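Local coordinates for protein monoglyceride lipase (Saccharomyces cerevisiae, PDB 4ZWN) that hydrolyses monoacylglycerols to free fatty acids and glycerol, with a strong preference for monounsaturated substrates, and also takes part in the breakdown of fatty acid ethyl esters, at residues A[61-66]-A[125-130]. The protein carries 2 engineered substitutions. Sequence-based numbering, arbitrary orientation.
Sequences RGRVLL and EKNLSE
Arg63 reaches from the strand to the helix and gives one nitrogen to two acceptors. Its NH1 donates to OD1 of Asn127 at 2.9 Å. The same NH1 forms a salt bridge with OE1 of Glu130, also at 2.9 Å and nearly straight (N-H...O 172°). Both oxygens lie at the guanidinium edge, close to its plane. The partner groups are turned steeply against that plane, the amide by 87°. NH1 meets Glu130 OE1 from above the carboxylate plane. The CD methylene of Arg63 also lies 3.3 Å from Asn127 OD1. Further along the strand, Leu65 touches the other branch of the amide, with CG 4.3 Å from Asn127 ND2.

Arg63 CG is anti to the backbone N (chi1 -176°), and the chain bends only at chi3, which carries the guanidinium out to the helix. Asn127 and Glu130 are three residues apart, just under one turn, so both can face the same arginine. Asn127 ND2 donates to the Phe123 carbonyl, which fixes the amide with OD1 toward Arg63. Lys126 NZ forms a salt bridge with Glu130 OE2 at 2.9 Å, so both carboxylate oxygens have a cationic partner. Glu90, on the adjacent strand 89-94, forms a salt bridge with Arg63 NE.

In this alpha/beta hydrolase fold, the contact joins inner strand 62-67 of the central sheet to helix 113-134 packed on it; residues 62-66 and 125-130 run nearly antiparallel. It lies away from the catalytic triad. A leucine in place of Arg63 would probably leave Asn127 OD1 without this donor, Glu90 without its salt bridge and Glu130 with Lys126 alone. The join is mainly polar: a largely buried arginine whose charge is probably balanced by carboxylates from strand and helix.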
loop_
_atom_site.group_PDB
_atom_site.type_symbol
_atom_site.label_atom_id
_atom_site.label_comp_id
_atom_site.label_asym_id
_atom_site.label_seq_id
_atom_site.Cartn_x
_atom_site.Cartn_y
_atom_site.Cartn_z
ATOM N N ARG A 61 2.198 -14.148 15.529
ATOM C CA ARG A 61 1.737 -15.080 14.506
ATOM C C ARG A 61 2.431 -14.800 13.180
ATOM O O ARG A 61 2.663 -15.710 12.386
ATOM C CB ARG A 61 0.224 -14.990 14.332
ATOM C CG ARG A 61 -0.568 -15.395 15.557
ATOM C CD ARG A 61 -2.047 -15.367 15.248
ATOM N NE ARG A 61 -2.369 -16.256 14.137
ATOM C CZ ARG A 61 -2.876 -17.475 14.283
ATOM N NH1 ARG A 61 -3.128 -17.949 15.495
ATOM N NH2 ARG A 61 -3.136 -18.219 13.217
ATOM N N GLY A 62 2.754 -13.530 12.949
ATOM C CA GLY A 62 3.423 -13.113 11.732
ATOM C C GLY A 62 3.680 -11.617 11.670
ATOM O O GLY A 62 3.182 -10.850 12.499
ATOM N N ARG A 63 4.469 -11.197 10.687
ATOM C CA ARG A 63 4.730 -9.777 10.471
ATOM C C ARG A 63 4.205 -9.331 9.108
ATOM O O ARG A 63 4.337 -10.053 8.118
ATOM C CB ARG A 63 6.227 -9.478 10.581
ATOM C CG ARG A 63 6.571 -7.998 10.461
ATOM C CD ARG A 63 8.067 -7.754 10.544
ATOM N NE ARG A 63 8.626 -8.211 11.813
ATOM C CZ ARG A 63 9.858 -7.933 12.228
ATOM N NH1 ARG A 63 10.660 -7.192 11.475
ATOM N NH2 ARG A 63 10.287 -8.391 13.398
ATOM N N VAL A 64 3.607 -8.143 9.060
ATOM C CA VAL A 64 3.108 -7.603 7.799
ATOM C C VAL A 64 3.884 -6.359 7.369
ATOM O O VAL A 64 3.974 -5.381 8.110
ATOM C CB VAL A 64 1.608 -7.245 7.880
ATOM C CG1 VAL A 64 1.060 -6.988 6.489
ATOM C CG2 VAL A 64 0.821 -8.361 8.553
ATOM N N LEU A 65 4.444 -6.412 6.164
ATOM C CA LEU A 65 5.140 -5.278 5.567
ATOM C C LEU A 65 4.136 -4.381 4.839
ATOM O O LEU A 65 3.473 -4.816 3.898
ATOM C CB LEU A 65 6.221 -5.766 4.598
ATOM C CG LEU A 65 7.495 -4.939 4.385
ATOM C CD1 LEU A 65 8.357 -5.577 3.307
ATOM C CD2 LEU A 65 7.199 -3.490 4.038
ATOM N N LEU A 66 4.035 -3.126 5.262
ATOM C CA LEU A 66 3.057 -2.221 4.671
ATOM C C LEU A 66 3.686 -1.274 3.649
ATOM O O LEU A 66 4.599 -0.512 3.967
ATOM C CB LEU A 66 2.350 -1.417 5.764
ATOM C CG LEU A 66 1.756 -2.214 6.930
ATOM C CD1 LEU A 66 0.896 -1.321 7.800
ATOM C CD2 LEU A 66 0.948 -3.398 6.437
ATOM N N GLU A 125 14.469 -7.732 2.788
ATOM C CA GLU A 125 15.560 -8.532 3.334
ATOM C C GLU A 125 15.830 -8.219 4.800
ATOM O O GLU A 125 16.243 -9.094 5.560
ATOM C CB GLU A 125 16.828 -8.320 2.513
ATOM C CG GLU A 125 16.718 -8.836 1.095
ATOM C CD GLU A 125 17.929 -8.490 0.261
ATOM O OE1 GLU A 125 18.795 -7.741 0.759
ATOM O OE2 GLU A 125 18.015 -8.969 -0.891
ATOM N N LYS A 126 15.600 -6.969 5.191
ATOM C CA LYS A 126 15.758 -6.556 6.581
ATOM C C LYS A 126 14.759 -7.280 7.473
ATOM O O LYS A 126 15.126 -7.844 8.507
ATOM C CB LYS A 126 15.578 -5.042 6.715
ATOM C CG LYS A 126 15.669 -4.514 8.143
ATOM C CD LYS A 126 15.329 -3.027 8.196
ATOM C CE LYS A 126 15.881 -2.354 9.450
ATOM N NZ LYS A 126 15.235 -2.830 10.703
ATOM N N ASN A 127 13.495 -7.263 7.065
ATOM C CA ASN A 127 12.440 -7.926 7.821
ATOM C C ASN A 127 12.559 -9.441 7.745
ATOM O O ASN A 127 12.265 -10.144 8.711
ATOM C CB ASN A 127 11.066 -7.482 7.321
ATOM C CG ASN A 127 10.710 -6.084 7.775
ATOM O OD1 ASN A 127 10.253 -5.886 8.898
ATOM N ND2 ASN A 127 10.917 -5.105 6.902
ATOM N N LEU A 128 12.989 -9.931 6.586
ATOM C CA LEU A 128 13.209 -11.354 6.372
ATOM C C LEU A 128 14.268 -11.863 7.345
ATOM O O LEU A 128 14.163 -12.967 7.879
ATOM C CB LEU A 128 13.636 -11.614 4.925
ATOM C CG LEU A 128 12.982 -12.761 4.152
ATOM C CD1 LEU A 128 11.496 -12.848 4.454
ATOM C CD2 LEU A 128 13.208 -12.559 2.662
ATOM N N SER A 129 15.281 -11.037 7.578
ATOM C CA SER A 129 16.361 -11.380 8.491
ATOM C C SER A 129 15.868 -11.409 9.932
ATOM O O SER A 129 16.234 -12.292 10.708
ATOM C CB SER A 129 17.515 -10.388 8.346
ATOM O OG SER A 129 18.566 -10.695 9.245
ATOM N N GLU A 130 15.030 -10.438 10.280
ATOM C CA GLU A 130 14.503 -10.329 11.635
ATOM C C GLU A 130 13.436 -11.379 11.923
ATOM O O GLU A 130 13.279 -11.816 13.062
ATOM C CB GLU A 130 13.937 -8.931 11.871
ATOM C CG GLU A 130 14.979 -7.835 11.800
ATOM C CD GLU A 130 14.408 -6.472 12.124
ATOM O OE1 GLU A 130 13.230 -6.405 12.537
ATOM O OE2 GLU A 130 15.141 -5.470 11.968
#